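Local coordinates for zinc-type alcohol dehydrogenase-like protein YAHK (Escherichia coli, PDB 1UUF), which reduces a wide range of aldehydes to their alcohols as a zinc-dependent oxidoreductase that strongly prefers NADPH over NADH, at residues V95-V106 against V155-H165; H208-M217 against F326-D335. One frame throughout, in Å; residues are numbered along the deposited sequence.

Contact 1: residues V95-V106 against V155-H165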
loop_
_atom_site.group_PDB
_atom_site.type_symbol
_atom_site.label_atom_id
_atom_site.label_comp_id
_atom_site.label_asym_id
_atom_site.label_seq_id
_atom_site.Cartn_x
_atom_site.Cartn_y
_atom_site.Cartn_z
ATOM N N VAL A 95 24.271 -32.582 6.648
ATOM C CA VAL A 95 23.131 -32.024 7.368
ATOM C C VAL A 95 23.492 -31.801 8.832
ATOM O O VAL A 95 24.009 -32.699 9.496
ATOM C CB VAL A 95 21.905 -32.955 7.278
ATOM C CG1 VAL A 95 20.815 -32.479 8.226
ATOM C CG2 VAL A 95 21.381 -32.971 5.851
ATOM N N GLU A 96 23.210 -30.603 9.334
ATOM C CA GLU A 96 23.540 -30.274 10.718
ATOM C C GLU A 96 22.326 -29.987 11.594
ATOM O O GLU A 96 22.408 -30.057 12.819
ATOM C CB GLU A 96 24.474 -29.063 10.750
ATOM C CG GLU A 96 25.596 -29.126 9.730
ATOM C CD GLU A 96 26.620 -28.027 9.922
ATOM O OE1 GLU A 96 27.346 -28.066 10.937
ATOM O OE2 GLU A 96 26.696 -27.125 9.062
ATOM N N LYS A 97 21.199 -29.672 10.964
ATOM C CA LYS A 97 19.978 -29.343 11.692
ATOM C C LYS A 97 19.122 -30.535 12.105
ATOM O O LYS A 97 18.466 -30.498 13.150
ATOM C CB LYS A 97 19.107 -28.405 10.850
ATOM C CG LYS A 97 19.742 -27.068 10.500
ATOM C CD LYS A 97 18.957 -26.351 9.401
ATOM C CE LYS A 97 17.507 -26.101 9.795
ATOM N NZ LYS A 97 16.747 -25.412 8.704
ATOM N N TYR A 98 19.123 -31.587 11.294
ATOM C CA TYR A 98 18.274 -32.739 11.568
ATOM C C TYR A 98 18.927 -34.104 11.699
ATOM O O TYR A 98 20.054 -34.320 11.264
ATOM C CB TYR A 98 17.184 -32.815 10.498
ATOM C CG TYR A 98 16.407 -31.530 10.393
ATOM C CD1 TYR A 98 16.711 -30.580 9.415
ATOM C CD2 TYR A 98 15.431 -31.219 11.336
ATOM C CE1 TYR A 98 16.060 -29.342 9.390
ATOM C CE2 TYR A 98 14.782 -29.992 11.323
ATOM C CZ TYR A 98 15.101 -29.060 10.355
ATOM O OH TYR A 98 14.481 -27.832 10.384
ATOM N N ALA A 99 18.175 -35.018 12.306
ATOM C CA ALA A 99 18.606 -36.390 12.523
ATOM C C ALA A 99 17.402 -37.319 12.372
ATOM O O ALA A 99 16.254 -36.905 12.557
ATOM C CB ALA A 99 19.200 -36.533 13.914
ATOM N N PRO A 100 17.645 -38.592 12.028
ATOM C CA PRO A 100 16.535 -39.534 11.872
ATOM C C PRO A 100 15.652 -39.512 13.114
ATOM O O PRO A 100 16.157 -39.457 14.237
ATOM C CB PRO A 100 17.247 -40.871 11.689
ATOM C CG PRO A 100 18.496 -40.471 10.966
ATOM C CD PRO A 100 18.931 -39.240 11.723
ATOM N N GLY A 101 14.340 -39.542 12.909
ATOM C CA GLY A 101 13.412 -39.524 14.026
ATOM C C GLY A 101 12.779 -38.168 14.289
ATOM O O GLY A 101 11.712 -38.084 14.898
ATOM N N ASP A 102 13.429 -37.101 13.834
ATOM C CA ASP A 102 12.905 -35.752 14.037
ATOM C C ASP A 102 11.567 -35.522 13.345
ATOM O O ASP A 102 11.319 -36.050 12.261
ATOM C CB ASP A 102 13.884 -34.702 13.508
ATOM C CG ASP A 102 15.128 -34.570 14.357
ATOM O OD1 ASP A 102 15.168 -35.136 15.470
ATOM O OD2 ASP A 102 16.067 -33.878 13.907
ATOM N N LEU A 103 10.710 -34.733 13.985
ATOM C CA LEU A 103 9.421 -34.372 13.407
ATOM C C LEU A 103 9.730 -33.103 12.625
ATOM O O LEU A 103 10.260 -32.136 13.181
ATOM C CB LEU A 103 8.387 -34.082 14.497
ATOM C CG LEU A 103 7.968 -35.281 15.353
ATOM C CD1 LEU A 103 6.919 -34.848 16.367
ATOM C CD2 LEU A 103 7.415 -36.378 14.454
ATOM N N VAL A 104 9.416 -33.109 11.335
ATOM C CA VAL A 104 9.713 -31.962 10.485
ATOM C C VAL A 104 8.573 -31.554 9.573
ATOM O O VAL A 104 7.598 -32.282 9.403
ATOM C CB VAL A 104 10.930 -32.249 9.589
ATOM C CG1 VAL A 104 12.198 -32.330 10.431
ATOM C CG2 VAL A 104 10.710 -33.554 8.832
ATOM N N GLY A 105 8.719 -30.377 8.977
ATOM C CA GLY A 105 7.706 -29.886 8.067
ATOM C C GLY A 105 8.336 -29.238 6.851
ATOM O O GLY A 105 9.503 -28.841 6.877
ATOM N N VAL A 106 7.556 -29.159 5.777
ATOM C CA VAL A 106 7.988 -28.537 4.535
ATOM C C VAL A 106 6.806 -27.715 4.047
ATOM O O VAL A 106 5.664 -28.183 4.080
ATOM C CB VAL A 106 8.344 -29.579 3.462
ATOM C CG1 VAL A 106 8.731 -28.877 2.163
ATOM C CG2 VAL A 106 9.493 -30.449 3.949
ATOM N N VAL A 155 14.282 -32.970 0.700
ATOM C CA VAL A 155 14.488 -31.527 0.649
ATOM C C VAL A 155 15.791 -31.083 1.303
ATOM O O VAL A 155 16.212 -31.647 2.315
ATOM C CB VAL A 155 13.320 -30.802 1.372
ATOM C CG1 VAL A 155 13.446 -29.286 1.217
ATOM C CG2 VAL A 155 11.986 -31.296 0.829
ATOM N N HIS A 156 16.418 -30.069 0.712
ATOM C CA HIS A 156 17.656 -29.486 1.232
ATOM C C HIS A 156 17.299 -29.010 2.643
ATOM O O HIS A 156 16.270 -28.363 2.827
ATOM C CB HIS A 156 18.062 -28.308 0.340
ATOM C CG HIS A 156 19.341 -27.641 0.743
ATOM N ND1 HIS A 156 19.484 -26.953 1.929
ATOM C CD2 HIS A 156 20.529 -27.535 0.102
ATOM C CE1 HIS A 156 20.702 -26.449 2.000
ATOM N NE2 HIS A 156 21.358 -26.787 0.903
ATOM N N GLU A 157 18.138 -29.314 3.633
ATOM C CA GLU A 157 17.824 -28.947 5.016
ATOM C C GLU A 157 17.534 -27.475 5.286
ATOM O O GLU A 157 16.882 -27.156 6.280
ATOM C CB GLU A 157 18.916 -29.424 5.982
ATOM C CG GLU A 157 20.226 -28.667 5.906
ATOM C CD GLU A 157 21.072 -28.862 7.157
ATOM O OE1 GLU A 157 22.275 -28.534 7.119
ATOM O OE2 GLU A 157 20.532 -29.335 8.181
ATOM N N ARG A 158 17.998 -26.575 4.426
ATOM C CA ARG A 158 17.733 -25.156 4.654
ATOM C C ARG A 158 16.239 -24.859 4.580
ATOM O O ARG A 158 15.752 -23.898 5.183
ATOM C CB ARG A 158 18.470 -24.284 3.628
ATOM C CG ARG A 158 18.043 -22.808 3.656
ATOM C CD ARG A 158 18.959 -21.928 2.816
ATOM N NE ARG A 158 18.526 -20.531 2.809
ATOM C CZ ARG A 158 19.279 -19.518 2.389
ATOM N NH1 ARG A 158 20.509 -19.746 1.943
ATOM N NH2 ARG A 158 18.809 -18.278 2.417
ATOM N N TYR A 159 15.506 -25.700 3.859
ATOM C CA TYR A 159 14.077 -25.484 3.688
ATOM C C TYR A 159 13.185 -26.432 4.474
ATOM O O TYR A 159 11.974 -26.473 4.263
ATOM C CB TYR A 159 13.747 -25.534 2.196
ATOM C CG TYR A 159 14.672 -24.645 1.398
ATOM C CD1 TYR A 159 15.918 -25.109 0.965
ATOM C CD2 TYR A 159 14.349 -23.311 1.162
ATOM C CE1 TYR A 159 16.818 -24.257 0.324
ATOM C CE2 TYR A 159 15.241 -22.454 0.524
ATOM C CZ TYR A 159 16.472 -22.932 0.110
ATOM O OH TYR A 159 17.359 -22.077 -0.501
ATOM N N VAL A 160 13.785 -27.191 5.383
ATOM C CA VAL A 160 13.028 -28.119 6.213
ATOM C C VAL A 160 12.875 -27.470 7.582
ATOM O O VAL A 160 13.840 -26.934 8.125
ATOM C CB VAL A 160 13.764 -29.467 6.363
ATOM C CG1 VAL A 160 12.996 -30.384 7.315
ATOM C CG2 VAL A 160 13.902 -30.131 4.996
ATOM N N LEU A 161 11.664 -27.521 8.127
ATOM C CA LEU A 161 11.361 -26.920 9.428
ATOM C C LEU A 161 11.256 -27.971 10.522
ATOM O O LEU A 161 10.911 -29.115 10.254
ATOM C CB LEU A 161 10.034 -26.159 9.361
ATOM C CG LEU A 161 9.883 -24.944 8.439
ATOM C CD1 LEU A 161 10.950 -23.917 8.771
ATOM C CD2 LEU A 161 9.980 -25.370 6.980
ATOM N N ARG A 162 11.538 -27.571 11.760
ATOM C CA ARG A 162 11.454 -28.488 12.891
ATOM C C ARG A 162 10.124 -28.289 13.616
ATOM O O ARG A 162 9.763 -27.160 13.955
ATOM C CB ARG A 162 12.607 -28.226 13.869
ATOM C CG ARG A 162 12.679 -29.195 15.050
ATOM C CD ARG A 162 12.993 -30.613 14.583
ATOM N NE ARG A 162 13.150 -31.549 15.694
ATOM C CZ ARG A 162 14.187 -31.559 16.527
ATOM N NH1 ARG A 162 15.172 -30.682 16.381
ATOM N NH2 ARG A 162 14.237 -32.444 17.515
ATOM N N ILE A 163 9.398 -29.384 13.836
ATOM C CA ILE A 163 8.118 -29.340 14.541
ATOM C C ILE A 163 8.365 -29.628 16.019
ATOM O O ILE A 163 9.004 -30.625 16.362
ATOM C CB ILE A 163 7.130 -30.393 13.998
ATOM C CG1 ILE A 163 6.870 -30.145 12.511
ATOM C CG2 ILE A 163 5.837 -30.373 14.808
ATOM C CD1 ILE A 163 6.452 -28.733 12.178
ATOM N N ARG A 164 7.860 -28.750 16.881
ATOM C CA ARG A 164 8.030 -28.887 18.323
ATOM C C ARG A 164 6.735 -29.280 19.041
ATOM O O ARG A 164 6.735 -29.516 20.253
ATOM C CB ARG A 164 8.569 -27.581 18.912
ATOM C CG ARG A 164 9.974 -27.206 18.439
ATOM C CD ARG A 164 11.020 -28.216 18.902
ATOM N NE ARG A 164 12.372 -27.818 18.510
ATOM C CZ ARG A 164 13.477 -28.482 18.836
ATOM N NH1 ARG A 164 13.404 -29.586 19.569
ATOM N NH2 ARG A 164 14.660 -28.041 18.430
ATOM N N HIS A 165 5.636 -29.339 18.296
ATOM C CA HIS A 165 4.349 -29.740 18.859
ATOM C C HIS A 165 4.432 -31.220 19.219
ATOM O O HIS A 165 5.262 -31.950 18.675
ATOM C CB HIS A 165 3.230 -29.600 17.826
ATOM C CG HIS A 165 2.850 -28.190 17.506
ATOM N ND1 HIS A 165 1.625 -27.658 17.848
ATOM C CD2 HIS A 165 3.501 -27.223 16.818
ATOM C CE1 HIS A 165 1.537 -26.426 17.376
ATOM N NE2 HIS A 165 2.662 -26.138 16.747
HETATM O O HOH W 1 16.388 -28.948 14.314
HETATM O O HOH W 2 11.302 -34.069 16.787
#
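In the GroES-like domain, strand 103-106 pairs antiparallel with the short strand 161-162, and the loop before the first strand folds over the turn before the second. Gly105 and Leu161 form the hydrogen-bonded pair, with Leu161 N 2.8 Å from Gly105 O. Ile163 N continues the ladder onto Leu103 O. Tyr98 lies across this seam: Tyr98 OH donates to Val160 O at 2.5 Å, approaching from above the carbonyl plane, while Val160 CG1 sits over one ring face, 4.1 Å from the Tyr98 centroid. Arg162 CB and CD meet the ring edge. With an alanine in place of Tyr98, Val160 O would probably be left with just the weak bond from Lys97 NZ among these residues, and a gap would open beside Val160 CG1 and Arg162 CD.

Farther along, the Glu157 carboxylate accepts from the successive backbone amides of Glu96 and Lys97. Lys97 N reaches the syn lone pair of Glu157 OE2 at 2.9 Å, and Glu96 N meets Glu157 OE1 at 3.2 Å and 164°. The first torsion of Glu157 (72°) tucks CG between backbone N and carbonyl carbon, and the extended chain carries the carboxylate to these amides. Lys97 NZ binds Glu157 O at 3.0 Å. Asp102 stacks its carboxylate over one face of the Arg162 guanidinium, so this salt bridge is charge attraction without a directed N-H. The two amides would be expected to stabilise Glu157 as a carboxylate, an effect the nearby Glu96 carboxylate would partly oppose.

Contact 2: residues H208-M217 against F326-D335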
loop_
_atom_site.group_PDB
_atom_site.type_symbol
_atom_site.label_atom_id
_atom_site.label_comp_id
_atom_site.label_asym_id
_atom_site.label_seq_id
_atom_site.Cartn_x
_atom_site.Cartn_y
_atom_site.Cartn_z
ATOM N N HIS A 208 -9.366 -18.615 9.273
ATOM C CA HIS A 208 -9.371 -19.195 10.608
ATOM C C HIS A 208 -7.984 -19.138 11.249
ATOM O O HIS A 208 -7.870 -18.968 12.463
ATOM C CB HIS A 208 -9.977 -20.620 10.580
ATOM C CG HIS A 208 -8.981 -21.741 10.619
ATOM N ND1 HIS A 208 -8.165 -22.059 9.555
ATOM C CD2 HIS A 208 -8.734 -22.673 11.571
ATOM C CE1 HIS A 208 -7.461 -23.138 9.848
ATOM N NE2 HIS A 208 -7.788 -23.531 11.066
ATOM N N MET A 209 -6.929 -19.229 10.442
ATOM C CA MET A 209 -5.574 -19.143 10.986
ATOM C C MET A 209 -5.253 -17.691 11.323
ATOM O O MET A 209 -4.563 -17.411 12.303
ATOM C CB MET A 209 -4.533 -19.667 9.992
ATOM C CG MET A 209 -4.457 -21.184 9.892
ATOM S SD MET A 209 -4.399 -22.023 11.500
ATOM C CE MET A 209 -3.136 -21.100 12.378
ATOM N N GLY A 210 -5.750 -16.769 10.505
ATOM C CA GLY A 210 -5.500 -15.357 10.757
ATOM C C GLY A 210 -6.099 -14.926 12.084
ATOM O O GLY A 210 -5.493 -14.165 12.843
ATOM N N ILE A 211 -7.297 -15.418 12.376
ATOM C CA ILE A 211 -7.963 -15.082 13.628
ATOM C C ILE A 211 -7.207 -15.702 14.804
ATOM O O ILE A 211 -6.896 -15.023 15.781
ATOM C CB ILE A 211 -9.422 -15.578 13.615
ATOM C CG1 ILE A 211 -10.191 -14.846 12.512
ATOM C CG2 ILE A 211 -10.076 -15.338 14.973
ATOM C CD1 ILE A 211 -11.604 -15.356 12.294
ATOM N N LYS A 212 -6.913 -16.995 14.704
ATOM C CA LYS A 212 -6.182 -17.690 15.759
ATOM C C LYS A 212 -4.861 -16.996 16.078
ATOM O O LYS A 212 -4.525 -16.760 17.244
ATOM C CB LYS A 212 -5.865 -19.128 15.336
ATOM C CG LYS A 212 -7.015 -20.111 15.397
ATOM C CD LYS A 212 -6.581 -21.423 14.742
ATOM C CE LYS A 212 -7.602 -22.536 14.909
ATOM N NZ LYS A 212 -7.453 -23.232 16.219
ATOM N N LEU A 213 -4.105 -16.676 15.036
ATOM C CA LEU A 213 -2.802 -16.052 15.220
ATOM C C LEU A 213 -2.859 -14.607 15.694
ATOM O O LEU A 213 -2.092 -14.214 16.572
ATOM C CB LEU A 213 -1.990 -16.156 13.926
ATOM C CG LEU A 213 -1.686 -17.595 13.491
ATOM C CD1 LEU A 213 -1.017 -17.580 12.122
ATOM C CD2 LEU A 213 -0.785 -18.272 14.512
ATOM N N ALA A 214 -3.756 -13.813 15.120
ATOM C CA ALA A 214 -3.874 -12.415 15.528
ATOM C C ALA A 214 -4.274 -12.368 16.999
ATOM O O ALA A 214 -3.810 -11.513 17.754
ATOM C CB ALA A 214 -4.919 -11.699 14.676
ATOM N N HIS A 215 -5.140 -13.294 17.398
ATOM C CA HIS A 215 -5.589 -13.359 18.782
ATOM C C HIS A 215 -4.426 -13.732 19.694
ATOM O O HIS A 215 -4.227 -13.122 20.749
ATOM C CB HIS A 215 -6.708 -14.398 18.929
ATOM C CG HIS A 215 -7.104 -14.657 20.349
ATOM N ND1 HIS A 215 -7.666 -13.690 21.154
ATOM C CD2 HIS A 215 -6.993 -15.767 21.117
ATOM C CE1 HIS A 215 -7.884 -14.192 22.356
ATOM N NE2 HIS A 215 -7.485 -15.451 22.361
ATOM N N ALA A 216 -3.652 -14.733 19.280
ATOM C CA ALA A 216 -2.514 -15.195 20.066
ATOM C C ALA A 216 -1.439 -14.122 20.196
ATOM O O ALA A 216 -0.706 -14.085 21.185
ATOM C CB ALA A 216 -1.932 -16.452 19.443
ATOM N N MET A 217 -1.344 -13.252 19.193
ATOM C CA MET A 217 -0.364 -12.171 19.207
ATOM C C MET A 217 -0.790 -11.046 20.140
ATOM O O MET A 217 -0.023 -10.118 20.400
ATOM C CB MET A 217 -0.163 -11.625 17.798
ATOM C CG MET A 217 0.597 -12.571 16.894
ATOM S SD MET A 217 0.788 -11.884 15.245
ATOM C CE MET A 217 1.230 -13.324 14.346
ATOM N N PHE A 326 6.487 -20.581 17.926
ATOM C CA PHE A 326 5.461 -19.768 18.578
ATOM C C PHE A 326 4.187 -20.594 18.764
ATOM O O PHE A 326 3.597 -20.616 19.844
ATOM C CB PHE A 326 5.169 -18.536 17.707
ATOM C CG PHE A 326 4.063 -17.657 18.224
ATOM C CD1 PHE A 326 4.304 -16.718 19.222
ATOM C CD2 PHE A 326 2.784 -17.748 17.686
ATOM C CE1 PHE A 326 3.282 -15.878 19.673
ATOM C CE2 PHE A 326 1.757 -16.916 18.129
ATOM C CZ PHE A 326 2.008 -15.979 19.124
ATOM N N CYS A 327 3.761 -21.278 17.706
ATOM C CA CYS A 327 2.560 -22.095 17.781
ATOM C C CYS A 327 2.732 -23.268 18.740
ATOM O O CYS A 327 1.790 -23.653 19.431
ATOM C CB CYS A 327 2.176 -22.606 16.389
ATOM S SG CYS A 327 1.539 -21.298 15.301
ATOM N N ALA A 328 3.933 -23.834 18.793
ATOM C CA ALA A 328 4.170 -24.960 19.692
ATOM C C ALA A 328 4.070 -24.493 21.140
ATOM O O ALA A 328 3.438 -25.146 21.974
ATOM C CB ALA A 328 5.548 -25.569 19.434
ATOM N N GLU A 329 4.684 -23.355 21.437
ATOM C CA GLU A 329 4.658 -22.835 22.798
ATOM C C GLU A 329 3.270 -22.389 23.236
ATOM O O GLU A 329 2.949 -22.443 24.423
ATOM C CB GLU A 329 5.652 -21.677 22.954
ATOM C CG GLU A 329 5.448 -20.520 22.001
ATOM C CD GLU A 329 6.377 -19.356 22.299
ATOM O OE1 GLU A 329 7.606 -19.575 22.370
ATOM O OE2 GLU A 329 5.879 -18.222 22.463
ATOM N N HIS A 330 2.447 -21.964 22.284
ATOM C CA HIS A 330 1.096 -21.506 22.592
ATOM C C HIS A 330 0.003 -22.540 22.343
ATOM O O HIS A 330 -1.175 -22.265 22.568
ATOM C CB HIS A 330 0.793 -20.233 21.801
ATOM C CG HIS A 330 1.582 -19.044 22.252
ATOM N ND1 HIS A 330 1.249 -18.312 23.372
ATOM C CD2 HIS A 330 2.712 -18.485 21.760
ATOM C CE1 HIS A 330 2.140 -17.352 23.549
ATOM N NE2 HIS A 330 3.038 -17.435 22.585
ATOM N N GLY A 331 0.390 -23.725 21.881
ATOM C CA GLY A 331 -0.580 -24.776 21.622
ATOM C C GLY A 331 -1.534 -24.464 20.487
ATOM O O GLY A 331 -2.691 -24.887 20.490
ATOM N N ILE A 332 -1.040 -23.727 19.500
ATOM C CA ILE A 332 -1.851 -23.349 18.355
ATOM C C ILE A 332 -1.718 -24.342 17.210
ATOM O O ILE A 332 -0.611 -24.679 16.797
ATOM C CB ILE A 332 -1.436 -21.963 17.835
ATOM C CG1 ILE A 332 -1.644 -20.921 18.936
ATOM C CG2 ILE A 332 -2.235 -21.612 16.582
ATOM C CD1 ILE A 332 -1.078 -19.564 18.601
ATOM N N VAL A 333 -2.855 -24.813 16.714
ATOM C CA VAL A 333 -2.894 -25.738 15.588
ATOM C C VAL A 333 -4.104 -25.369 14.745
ATOM O O VAL A 333 -4.945 -24.575 15.171
ATOM C CB VAL A 333 -3.048 -27.214 16.035
ATOM C CG1 VAL A 333 -1.873 -27.622 16.893
ATOM C CG2 VAL A 333 -4.355 -27.404 16.787
ATOM N N ALA A 334 -4.189 -25.942 13.551
ATOM C CA ALA A 334 -5.315 -25.675 12.668
ATOM C C ALA A 334 -6.470 -26.596 13.039
ATOM O O ALA A 334 -6.255 -27.651 13.634
ATOM C CB ALA A 334 -4.909 -25.924 11.217
ATOM N N ASP A 335 -7.693 -26.184 12.712
ATOM C CA ASP A 335 -8.869 -27.016 12.962
ATOM C C ASP A 335 -8.986 -27.792 11.659
ATOM O O ASP A 335 -9.177 -27.202 10.598
ATOM C CB ASP A 335 -10.112 -26.159 13.192
ATOM C CG ASP A 335 -9.973 -25.251 14.396
ATOM O OD1 ASP A 335 -9.327 -25.664 15.379
ATOM O OD2 ASP A 335 -10.518 -24.129 14.365
HETATM O O HOH W 3 -5.359 -23.745 18.138
#
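Ala216 and Leu213 of helix 205-216 pack against Ile332 and the end of helix 317-330, where a Schellman motif at Gly331 turns the chain to run alongside the first helix. The tightest point is Ile332 CD1 against Ala216 CB, 3.3 Å apart and closer than usual van der Waals contact. The Phe326 ring brings CE2 to 3.9 Å from Ala216 CB, and Leu213 CD2 touches both Cys327 SG and Ile332 CG2. Met209, bent at its second and third torsions, lays SD against Ala334 CB at 3.9 Å.

The other flank is polar, and at Lys212, Val333 and Asp335 partly open to solvent. Lys212 runs out extended and turns at its last torsion (-84°), which brings NZ 3.0 Å from Val333 O, nearly along the C=O axis. Lys212 NZ also forms a salt bridge with Asp335 OD1 at 3.2 Å, from above the carboxylate plane, and donates to a water that also accepts from Val333 N. At the buried inner end, Asp335 N gives a straight bond (168°) to His208 NE2, 3.1 Å away, while His208 ND1 is bonded to Gly205 O. His208 therefore accepts through NE2, which is consistent with a neutral ring carrying its proton on ND1, and Lys212 ties carbonyl, carboxylate and water together.

Overall arrangement
The contacts follow one another along the chain, with centres about 21 Å apart. Contact 1 lies within the catalytic, GroES-like part; contact 2 joins the Rossmann-type helix 205-216 to helix 317-330 and the segment leading back to the sheet of the catalytic part. They meet at His165, the last residue of contact 1, which packs against Cys327, Ala328 and Val333. Helix 317-330 joins them further, since Leu161 rests on its Ile317, Gln321 and Leu324. Both lie near, but not in, the catalytic zinc site: the side chains of Val106 and His82 are about 6 Å apart, those of Met209 and Cys178 about 9 Å. The side chain of Arg158 is about 7 Å from the zinc ion held by Cys113, Cys116, Cys119 and Cys127.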